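Local coordinates for periplasmic binding protein (Agrobacterium tumefaciens str. B6, PDB 5L9G) that binds the opine mannopine in the periplasm, probably to deliver it to an ABC transporter for uptake, at residues I79-A87 and V322-A331; L93-V101 and V111-S119. All coordinates share one frame; numbering follows the deposited sequence.

Interaction 1: residues I79-A87 and V322-A331. With MO0 (mannopine), chain C; EDO (1,2-ethanediol), chain F.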
loop_
_atom_site.group_PDB
_atom_site.type_symbol
_atom_site.label_atom_id
_atom_site.label_comp_id
_atom_site.label_asym_id
_atom_site.label_seq_id
_atom_site.Cartn_x
_atom_site.Cartn_y
_atom_site.Cartn_z
ATOM N N ILE A 79 1.454 -8.210 -2.543
ATOM C CA ILE A 79 0.779 -7.922 -1.276
ATOM C C ILE A 79 1.501 -6.823 -0.503
ATOM O O ILE A 79 2.641 -6.472 -0.835
ATOM C CB ILE A 79 0.608 -9.221 -0.408
ATOM C CG1 ILE A 79 1.978 -9.867 -0.053
ATOM C CG2 ILE A 79 -0.370 -10.219 -1.082
ATOM C CD1 ILE A 79 1.941 -10.934 1.110
ATOM N N GLY A 80 0.841 -6.298 0.531
ATOM C CA GLY A 80 1.455 -5.316 1.418
ATOM C C GLY A 80 2.254 -6.064 2.479
ATOM O O GLY A 80 1.874 -7.174 2.890
ATOM N N ILE A 81 3.379 -5.480 2.917
ATOM C CA ILE A 81 4.254 -6.091 3.930
ATOM C C ILE A 81 3.495 -6.494 5.206
ATOM O O ILE A 81 3.892 -7.460 5.866
ATOM C CB ILE A 81 5.478 -5.172 4.243
ATOM C CG1 ILE A 81 6.600 -5.939 4.991
ATOM C CG2 ILE A 81 5.054 -3.872 4.970
ATOM C CD1 ILE A 81 7.946 -5.190 5.181
ATOM N N ALA A 82 2.452 -5.727 5.579
ATOM C CA ALA A 82 1.694 -5.983 6.809
ATOM C C ALA A 82 0.641 -7.081 6.655
ATOM O O ALA A 82 0.090 -7.515 7.666
ATOM C CB ALA A 82 1.093 -4.690 7.355
ATOM N N ASP A 83 0.366 -7.552 5.406
ATOM C CA ASP A 83 -0.531 -8.702 5.206
ATOM C C ASP A 83 0.282 -9.996 5.163
ATOM O O ASP A 83 -0.291 -11.078 5.303
ATOM C CB ASP A 83 -1.351 -8.569 3.901
ATOM C CG ASP A 83 -2.633 -7.784 4.073
ATOM O OD1 ASP A 83 -3.178 -7.769 5.202
ATOM O OD2 ASP A 83 -3.097 -7.198 3.081
ATOM N N GLU A 84 1.610 -9.886 4.955
ATOM C CA GLU A 84 2.509 -11.039 4.875
ATOM C C GLU A 84 2.440 -11.946 6.136
ATOM O O GLU A 84 2.292 -13.157 5.959
ATOM C CB GLU A 84 3.953 -10.599 4.540
ATOM C CG GLU A 84 4.926 -11.759 4.352
ATOM C CD GLU A 84 5.678 -12.252 5.581
ATOM O OE1 GLU A 84 6.258 -13.352 5.477
ATOM O OE2 GLU A 84 5.757 -11.538 6.608
ATOM N N PRO A 85 2.483 -11.424 7.388
ATOM C CA PRO A 85 2.409 -12.340 8.545
ATOM C C PRO A 85 1.130 -13.183 8.606
ATOM O O PRO A 85 1.233 -14.399 8.775
ATOM C CB PRO A 85 2.565 -11.408 9.750
ATOM C CG PRO A 85 3.257 -10.178 9.210
ATOM C CD PRO A 85 2.683 -10.022 7.828
ATOM N N GLN A 86 -0.061 -12.565 8.421
ATOM C CA GLN A 86 -1.326 -13.314 8.472
ATOM C C GLN A 86 -1.502 -14.269 7.278
ATOM O O GLN A 86 -2.066 -15.353 7.460
ATOM C CB GLN A 86 -2.546 -12.396 8.670
ATOM C CG GLN A 86 -2.878 -11.431 7.523
ATOM C CD GLN A 86 -4.113 -10.615 7.826
ATOM O OE1 GLN A 86 -5.061 -11.071 8.485
ATOM N NE2 GLN A 86 -4.111 -9.374 7.387
ATOM N N ALA A 87 -0.992 -13.890 6.080
ATOM C CA ALA A 87 -1.045 -14.758 4.891
ATOM C C ALA A 87 -0.149 -15.983 5.103
ATOM O O ALA A 87 -0.582 -17.112 4.840
ATOM C CB ALA A 87 -0.615 -13.988 3.648
ATOM N N VAL A 322 4.900 1.561 8.740
ATOM C CA VAL A 322 3.924 0.520 9.115
ATOM C C VAL A 322 4.672 -0.518 9.983
ATOM O O VAL A 322 5.860 -0.758 9.748
ATOM C CB VAL A 322 3.243 -0.125 7.860
ATOM C CG1 VAL A 322 4.252 -0.849 6.968
ATOM C CG2 VAL A 322 2.086 -1.055 8.237
ATOM N N ASP A 323 3.998 -1.111 10.976
ATOM C CA ASP A 323 4.634 -2.123 11.799
ATOM C C ASP A 323 3.999 -3.476 11.534
ATOM O O ASP A 323 2.914 -3.750 12.052
ATOM C CB ASP A 323 4.602 -1.773 13.302
ATOM C CG ASP A 323 5.399 -2.715 14.200
ATOM O OD1 ASP A 323 5.972 -3.714 13.674
ATOM O OD2 ASP A 323 5.437 -2.469 15.415
ATOM N N PRO A 324 4.665 -4.341 10.738
ATOM C CA PRO A 324 4.093 -5.676 10.457
ATOM C C PRO A 324 3.874 -6.523 11.715
ATOM O O PRO A 324 2.970 -7.355 11.710
ATOM C CB PRO A 324 5.103 -6.321 9.509
ATOM C CG PRO A 324 5.892 -5.180 8.943
ATOM C CD PRO A 324 5.952 -4.151 10.041
ATOM N N ASN A 325 4.673 -6.304 12.789
ATOM C CA ASN A 325 4.517 -7.032 14.059
ATOM C C ASN A 325 3.154 -6.754 14.695
ATOM O O ASN A 325 2.559 -7.676 15.243
ATOM C CB ASN A 325 5.656 -6.712 15.031
ATOM C CG ASN A 325 7.032 -7.145 14.566
ATOM O OD1 ASN A 325 8.042 -6.495 14.853
ATOM N ND2 ASN A 325 7.113 -8.240 13.826
ATOM N N PHE A 326 2.637 -5.503 14.579
ATOM C CA PHE A 326 1.312 -5.153 15.092
ATOM C C PHE A 326 0.261 -5.952 14.313
ATOM O O PHE A 326 -0.627 -6.565 14.909
ATOM C CB PHE A 326 1.017 -3.648 14.932
ATOM C CG PHE A 326 -0.415 -3.298 15.277
ATOM C CD1 PHE A 326 -0.815 -3.157 16.606
ATOM C CD2 PHE A 326 -1.374 -3.151 14.280
ATOM C CE1 PHE A 326 -2.147 -2.884 16.925
ATOM C CE2 PHE A 326 -2.706 -2.880 14.603
ATOM C CZ PHE A 326 -3.083 -2.747 15.923
ATOM N N TRP A 327 0.355 -5.904 12.971
ATOM C CA TRP A 327 -0.569 -6.574 12.069
ATOM C C TRP A 327 -0.485 -8.101 12.176
ATOM O O TRP A 327 -1.503 -8.766 12.014
ATOM C CB TRP A 327 -0.395 -6.040 10.649
ATOM C CG TRP A 327 -0.883 -4.623 10.592
ATOM C CD1 TRP A 327 -0.130 -3.491 10.720
ATOM C CD2 TRP A 327 -2.250 -4.205 10.654
ATOM N NE1 TRP A 327 -0.948 -2.382 10.768
ATOM C CE2 TRP A 327 -2.257 -2.794 10.733
ATOM C CE3 TRP A 327 -3.480 -4.887 10.592
ATOM C CZ2 TRP A 327 -3.442 -2.055 10.799
ATOM C CZ3 TRP A 327 -4.652 -4.152 10.642
ATOM C CH2 TRP A 327 -4.627 -2.752 10.723
ATOM N N ALA A 328 0.674 -8.645 12.562
ATOM C CA ALA A 328 0.834 -10.088 12.787
ATOM C C ALA A 328 -0.051 -10.550 13.963
ATOM O O ALA A 328 -0.601 -11.653 13.953
ATOM C CB ALA A 328 2.296 -10.403 13.091
ATOM N N LYS A 329 -0.192 -9.690 14.962
ATOM C CA LYS A 329 -0.921 -9.977 16.186
ATOM C C LYS A 329 -2.403 -9.563 16.164
ATOM O O LYS A 329 -3.228 -10.284 16.712
ATOM C CB LYS A 329 -0.164 -9.299 17.354
ATOM C CG LYS A 329 -0.547 -9.705 18.734
ATOM C CD LYS A 329 0.335 -8.973 19.750
ATOM C CE LYS A 329 -0.138 -9.220 21.143
ATOM N NZ LYS A 329 0.709 -8.502 22.143
ATOM N N HIS A 330 -2.748 -8.417 15.548
ATOM C CA HIS A 330 -4.112 -7.891 15.646
ATOM C C HIS A 330 -4.905 -7.758 14.352
ATOM O O HIS A 330 -6.009 -7.202 14.404
ATOM C CB HIS A 330 -4.076 -6.532 16.367
ATOM C CG HIS A 330 -3.470 -6.617 17.728
ATOM N ND1 HIS A 330 -2.204 -6.125 17.981
ATOM C CD2 HIS A 330 -3.962 -7.167 18.863
ATOM C CE1 HIS A 330 -1.978 -6.357 19.264
ATOM N NE2 HIS A 330 -3.003 -6.989 19.836
ATOM N N ALA A 331 -4.406 -8.304 13.219
ATOM C CA ALA A 331 -5.118 -8.223 11.934
ATOM C C ALA A 331 -6.561 -8.725 11.985
ATOM O O ALA A 331 -7.443 -8.044 11.468
ATOM C CB ALA A 331 -4.349 -8.935 10.844
HETATM O OAB MO0 C . -1.869 -7.147 0.468
HETATM C CAF MO0 C . -2.990 -7.030 -0.365
HETATM C CAG MO0 C . -3.337 -5.592 -0.704
HETATM O OAC MO0 C . -4.185 -5.070 0.260
HETATM C CAH MO0 C . -2.148 -4.715 -1.011
HETATM O OAM MO0 C . -1.365 -5.251 -2.013
HETATM C CAI MO0 C . -2.469 -3.249 -1.299
HETATM O OAD MO0 C . -3.274 -3.125 -2.433
HETATM C CAJ MO0 C . -1.235 -2.395 -1.362
HETATM O OAE MO0 C . -0.550 -2.484 -0.145
HETATM C CAK MO0 C . -1.487 -0.934 -1.761
HETATM N N MO0 C . -0.576 -0.575 -2.856
HETATM C CA MO0 C . -0.579 0.879 -3.152
HETATM C C MO0 C . -1.387 1.152 -4.398
HETATM O O MO0 C . -2.042 0.226 -4.920
HETATM C CB MO0 C . 0.808 1.466 -3.266
HETATM C CG MO0 C . 1.482 1.133 -4.580
HETATM C CD MO0 C . 2.965 1.249 -4.529
HETATM O OE1 MO0 C . 3.548 2.409 -5.055
HETATM N NE2 MO0 C . 3.709 0.372 -4.060
HETATM O OXT MO0 C . -1.470 2.322 -4.889
HETATM C C1 EDO F . -1.770 -13.598 16.849
HETATM O O1 EDO F . -0.347 -13.485 16.783
HETATM C C2 EDO F . -2.312 -12.884 18.118
HETATM O O2 EDO F . -3.731 -12.925 18.189
HETATM O O HOH W 1 -0.475 -9.764 9.096
#
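Val322 straddles two residues of 79-87. Its CG1 meets Ile81 CG2 at 3.7 Å, and its CG2, set anti to the backbone N, lies against Ala82 CB. Asp323 N-caps the helix, its OD1 accepting from Asn325 N from above the carboxylate plane. The ring of Pro324 packs on Ile81, with CG at 4.1 Å from Ile81 CG1, and on the ring of Pro85. Trp327 lays CB against the carbonyl O of Ala82 (3.4 Å), while Ala82 CB touches the indole obliquely at CD1. Trp327 NE1 is hydrogen-bonded to Glu164 OE1. Ala328 CB and Pro85 CB are tightly packed at 3.5 Å. Ala331 CB presses on the Gln86 amide, 3.3 Å from OE1. Gln86 NE2 in turn donates to Asp83 OD1 in a bent bond, on the anti side and tilted from the carboxylate plane. A water bridges Ala82 O and Gln86 N, with a weak bond to Trp327 O. The contact is thus mostly apolar. Gly80 N donates to mannopine OAB at 2.8 Å, and OAB donates to Asp83 OD2, so the segment that packs on the helix also carries pocket residues. Helix 324-343 starts against the turn between strand 76-80 and helix 84-89, with strand 240-256 and helix 177-180 beside Val322.

Interaction 2: residues L93-V101 and V111-S119. With MO0 (mannopine), chain C.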
loop_
_atom_site.group_PDB
_atom_site.type_symbol
_atom_site.label_atom_id
_atom_site.label_comp_id
_atom_site.label_asym_id
_atom_site.label_seq_id
_atom_site.Cartn_x
_atom_site.Cartn_y
_atom_site.Cartn_z
ATOM N N LEU A 93 1.157 -18.746 1.573
ATOM C CA LEU A 93 2.398 -18.422 0.869
ATOM C C LEU A 93 3.421 -19.541 0.776
ATOM O O LEU A 93 3.646 -20.263 1.747
ATOM C CB LEU A 93 3.050 -17.177 1.528
ATOM C CG LEU A 93 2.171 -15.920 1.699
ATOM C CD1 LEU A 93 2.979 -14.759 2.274
ATOM C CD2 LEU A 93 1.525 -15.479 0.346
ATOM N N GLU A 94 4.067 -19.659 -0.397
ATOM C CA GLU A 94 5.172 -20.583 -0.625
ATOM C C GLU A 94 6.409 -19.963 0.019
ATOM O O GLU A 94 6.547 -18.733 -0.004
ATOM C CB GLU A 94 5.469 -20.726 -2.123
ATOM C CG GLU A 94 4.573 -21.698 -2.867
ATOM C CD GLU A 94 4.738 -23.185 -2.598
ATOM O OE1 GLU A 94 3.847 -23.951 -3.027
ATOM O OE2 GLU A 94 5.746 -23.590 -1.974
ATOM N N LYS A 95 7.313 -20.797 0.569
ATOM C CA LYS A 95 8.583 -20.296 1.100
ATOM C C LYS A 95 9.462 -20.038 -0.130
ATOM O O LYS A 95 9.493 -20.870 -1.045
ATOM C CB LYS A 95 9.254 -21.317 2.051
ATOM C CG LYS A 95 9.182 -20.914 3.519
ATOM C CD LYS A 95 7.901 -21.419 4.173
ATOM C CE LYS A 95 7.702 -20.905 5.575
ATOM N NZ LYS A 95 6.279 -21.016 5.982
ATOM N N LEU A 96 10.107 -18.873 -0.197
ATOM C CA LEU A 96 10.940 -18.526 -1.351
ATOM C C LEU A 96 12.322 -19.175 -1.286
ATOM O O LEU A 96 12.800 -19.484 -0.188
ATOM C CB LEU A 96 11.053 -16.993 -1.489
ATOM C CG LEU A 96 9.731 -16.248 -1.741
ATOM C CD1 LEU A 96 9.928 -14.752 -1.693
ATOM C CD2 LEU A 96 9.118 -16.620 -3.092
ATOM N N ASP A 97 12.970 -19.375 -2.461
ATOM C CA ASP A 97 14.322 -19.941 -2.574
ATOM C C ASP A 97 15.302 -19.095 -1.733
ATOM O O ASP A 97 15.074 -17.887 -1.590
ATOM C CB ASP A 97 14.778 -20.028 -4.042
ATOM C CG ASP A 97 14.164 -21.165 -4.856
ATOM O OD1 ASP A 97 13.424 -21.991 -4.271
ATOM O OD2 ASP A 97 14.423 -21.227 -6.080
ATOM N N PRO A 98 16.342 -19.716 -1.124
ATOM C CA PRO A 98 17.211 -18.972 -0.196
ATOM C C PRO A 98 17.795 -17.636 -0.672
ATOM O O PRO A 98 17.654 -16.639 0.049
ATOM C CB PRO A 98 18.324 -19.970 0.123
ATOM C CG PRO A 98 17.700 -21.296 -0.048
ATOM C CD PRO A 98 16.704 -21.153 -1.154
ATOM N N ASP A 99 18.471 -17.605 -1.837
ATOM C CA ASP A 99 19.121 -16.370 -2.278
ATOM C C ASP A 99 18.384 -15.675 -3.440
ATOM O O ASP A 99 19.026 -15.204 -4.382
ATOM C CB ASP A 99 20.617 -16.627 -2.599
ATOM C CG ASP A 99 21.495 -16.997 -1.401
ATOM O OD1 ASP A 99 21.236 -16.484 -0.283
ATOM O OD2 ASP A 99 22.470 -17.758 -1.592
ATOM N N ILE A 100 17.041 -15.569 -3.339
ATOM C CA ILE A 100 16.180 -14.927 -4.352
ATOM C C ILE A 100 16.607 -13.448 -4.578
ATOM O O ILE A 100 16.563 -12.957 -5.706
ATOM C CB ILE A 100 14.667 -15.132 -4.045
ATOM C CG1 ILE A 100 13.776 -14.699 -5.231
ATOM C CG2 ILE A 100 14.234 -14.483 -2.723
ATOM C CD1 ILE A 100 12.555 -15.572 -5.474
ATOM N N VAL A 101 17.066 -12.779 -3.513
ATOM C CA VAL A 101 17.666 -11.445 -3.512
ATOM C C VAL A 101 18.767 -11.462 -2.455
ATOM O O VAL A 101 18.794 -12.347 -1.600
ATOM C CB VAL A 101 16.673 -10.268 -3.253
ATOM C CG1 VAL A 101 15.669 -10.108 -4.392
ATOM C CG2 VAL A 101 15.975 -10.392 -1.898
ATOM N N VAL A 111 12.457 -7.995 3.350
ATOM C CA VAL A 111 12.564 -9.295 2.686
ATOM C C VAL A 111 12.416 -10.378 3.762
ATOM O O VAL A 111 13.213 -10.417 4.702
ATOM C CB VAL A 111 13.872 -9.449 1.853
ATOM C CG1 VAL A 111 13.979 -10.852 1.237
ATOM C CG2 VAL A 111 13.979 -8.373 0.763
ATOM N N THR A 112 11.374 -11.221 3.653
ATOM C CA THR A 112 11.141 -12.308 4.618
ATOM C C THR A 112 11.390 -13.619 3.874
ATOM O O THR A 112 11.736 -13.575 2.688
ATOM C CB THR A 112 9.700 -12.247 5.195
ATOM O OG1 THR A 112 8.776 -12.713 4.206
ATOM C CG2 THR A 112 9.299 -10.853 5.702
ATOM N N ASP A 113 11.173 -14.782 4.536
ATOM C CA ASP A 113 11.319 -16.082 3.859
ATOM C C ASP A 113 10.193 -16.325 2.822
ATOM O O ASP A 113 10.253 -17.311 2.088
ATOM C CB ASP A 113 11.339 -17.226 4.896
ATOM C CG ASP A 113 10.097 -17.368 5.770
ATOM O OD1 ASP A 113 9.087 -16.680 5.495
ATOM O OD2 ASP A 113 10.128 -18.183 6.714
ATOM N N SER A 114 9.165 -15.432 2.779
ATOM C CA SER A 114 7.992 -15.586 1.912
ATOM C C SER A 114 7.610 -14.330 1.125
ATOM O O SER A 114 6.547 -14.301 0.506
ATOM C CB SER A 114 6.805 -16.021 2.767
ATOM O OG SER A 114 7.110 -17.206 3.486
ATOM N N PHE A 115 8.448 -13.294 1.153
ATOM C CA PHE A 115 8.114 -12.002 0.554
ATOM C C PHE A 115 9.367 -11.232 0.179
ATOM O O PHE A 115 10.321 -11.184 0.970
ATOM C CB PHE A 115 7.297 -11.210 1.603
ATOM C CG PHE A 115 6.964 -9.753 1.357
ATOM C CD1 PHE A 115 7.858 -8.748 1.712
ATOM C CD2 PHE A 115 5.728 -9.386 0.840
ATOM C CE1 PHE A 115 7.535 -7.396 1.510
ATOM C CE2 PHE A 115 5.399 -8.041 0.659
ATOM C CZ PHE A 115 6.302 -7.055 1.013
ATOM N N VAL A 116 9.339 -10.600 -1.004
ATOM C CA VAL A 116 10.417 -9.745 -1.511
ATOM C C VAL A 116 9.801 -8.374 -1.824
ATOM O O VAL A 116 8.923 -8.278 -2.691
ATOM C CB VAL A 116 11.184 -10.327 -2.741
ATOM C CG1 VAL A 116 12.266 -9.355 -3.208
ATOM C CG2 VAL A 116 11.808 -11.683 -2.428
ATOM N N ALA A 117 10.276 -7.320 -1.143
ATOM C CA ALA A 117 9.789 -5.951 -1.371
ATOM C C ALA A 117 10.049 -5.511 -2.815
ATOM O O ALA A 117 11.043 -5.929 -3.430
ATOM C CB ALA A 117 10.479 -4.982 -0.418
ATOM N N ASN A 118 9.135 -4.707 -3.373
ATOM C CA ASN A 118 9.362 -4.116 -4.677
ATOM C C ASN A 118 9.314 -2.569 -4.583
ATOM O O ASN A 118 9.818 -1.901 -5.486
ATOM C CB ASN A 118 8.408 -4.668 -5.777
ATOM C CG ASN A 118 6.984 -4.137 -5.777
ATOM O OD1 ASN A 118 6.493 -3.534 -4.821
ATOM N ND2 ASN A 118 6.283 -4.304 -6.887
ATOM N N SER A 119 8.714 -2.001 -3.503
ATOM C CA SER A 119 8.572 -0.546 -3.398
ATOM C C SER A 119 8.194 -0.062 -2.012
ATOM O O SER A 119 7.711 -0.836 -1.181
ATOM C CB SER A 119 7.471 -0.070 -4.365
ATOM O OG SER A 119 6.235 -0.677 -4.026
HETATM O OAB MO0 C . -1.869 -7.147 0.468
HETATM C CAF MO0 C . -2.990 -7.030 -0.365
HETATM C CAG MO0 C . -3.337 -5.592 -0.704
HETATM O OAC MO0 C . -4.185 -5.070 0.260
HETATM C CAH MO0 C . -2.148 -4.715 -1.011
HETATM O OAM MO0 C . -1.365 -5.251 -2.013
HETATM C CAI MO0 C . -2.469 -3.249 -1.299
HETATM O OAD MO0 C . -3.274 -3.125 -2.433
HETATM C CAJ MO0 C . -1.235 -2.395 -1.362
HETATM O OAE MO0 C . -0.550 -2.484 -0.145
HETATM C CAK MO0 C . -1.487 -0.934 -1.761
HETATM N N MO0 C . -0.576 -0.575 -2.856
HETATM C CA MO0 C . -0.579 0.879 -3.152
HETATM C C MO0 C . -1.387 1.152 -4.398
HETATM O O MO0 C . -2.042 0.226 -4.920
HETATM C CB MO0 C . 0.808 1.466 -3.266
HETATM C CG MO0 C . 1.482 1.133 -4.580
HETATM C CD MO0 C . 2.965 1.249 -4.529
HETATM O OE1 MO0 C . 3.548 2.409 -5.055
HETATM N NE2 MO0 C . 3.709 0.372 -4.060
HETATM O OXT MO0 C . -1.470 2.322 -4.889
HETATM O O HOH W 2 4.948 -19.351 3.912
HETATM O O HOH W 3 6.364 -16.337 -1.192
#
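Leu96 N donates to Asp113 O at 2.8 Å, the one direct hydrogen bond between 93-101 and 111-119. It is nearly straight, with an N-H...O angle of 164°. Lys95 CA adds a CA-H...O contact to the same oxygen. Asp113 O is therefore approached by two neighbouring residues of the loop.

Two waters extend the polar side. One donates to Leu93 O and Ser114 OG and accepts from Lys95 NZ. The other donates to Glu94 O and Ser114 O, at 2.7 Å from each. Ser114 OG also donates to Asp113 OD1, from above the carboxylate plane. Thr112 OG1 accepts from Ser114 N, forming an ST turn that shapes the bend between strands 111-112 and 115-128. Lys95 and Asp113 run side by side, but Lys95 NZ stays 4.8 Å from Asp113 OD2. Asp113 OD1 has a salt bridge with Lys88.

The apolar contacts centre on Val116. Its CG1, anti to the backbone N (chi1 179°), meets Val101 CG1 tip to tip at 3.7 Å. Its CG2 touches both Leu96 CD1 and Ile100 CG2. Leu96 CD1 also rests over the peptide of Ser114 and Phe115, 3.5 Å from Phe115 N. Val101 CG2 reaches Val111 CG1 tip to tip. Met267 and Leu270 of helix 263-273 pack on Leu96.

Farther along strand 115-128, Ser119 OG accepts from mannopine NE2 at 2.7 Å. With one direct backbone bond and two water bridges on the polar side, the loop's fit to the hairpin rests largely on the branched aliphatic groups around Val116.

In the fold
Both contacts are partly buried, but interaction 1 lies nearer the centre of the chain. Interaction 2 sits farther out, where Lys95 and Asp113 are exposed. Interaction 1 joins segments far apart in sequence. Interaction 2 joins a loop to the hairpin that soon follows it. Its polar grip is a direct backbone bond and waters, whereas interaction 1 relies on close apolar packing and one water. The two touch directly: Glu84 OE1 lies 2.9 Å from Thr112 OG1, a probable but weak hydrogen bond, and Phe115 packs on Ile81 and Glu84. Both reach the same sheet. Their segments also meet different ends of mannopine, Gly80 and Asp83 at the sugar-derived chain and Ser119 at the side-chain amide.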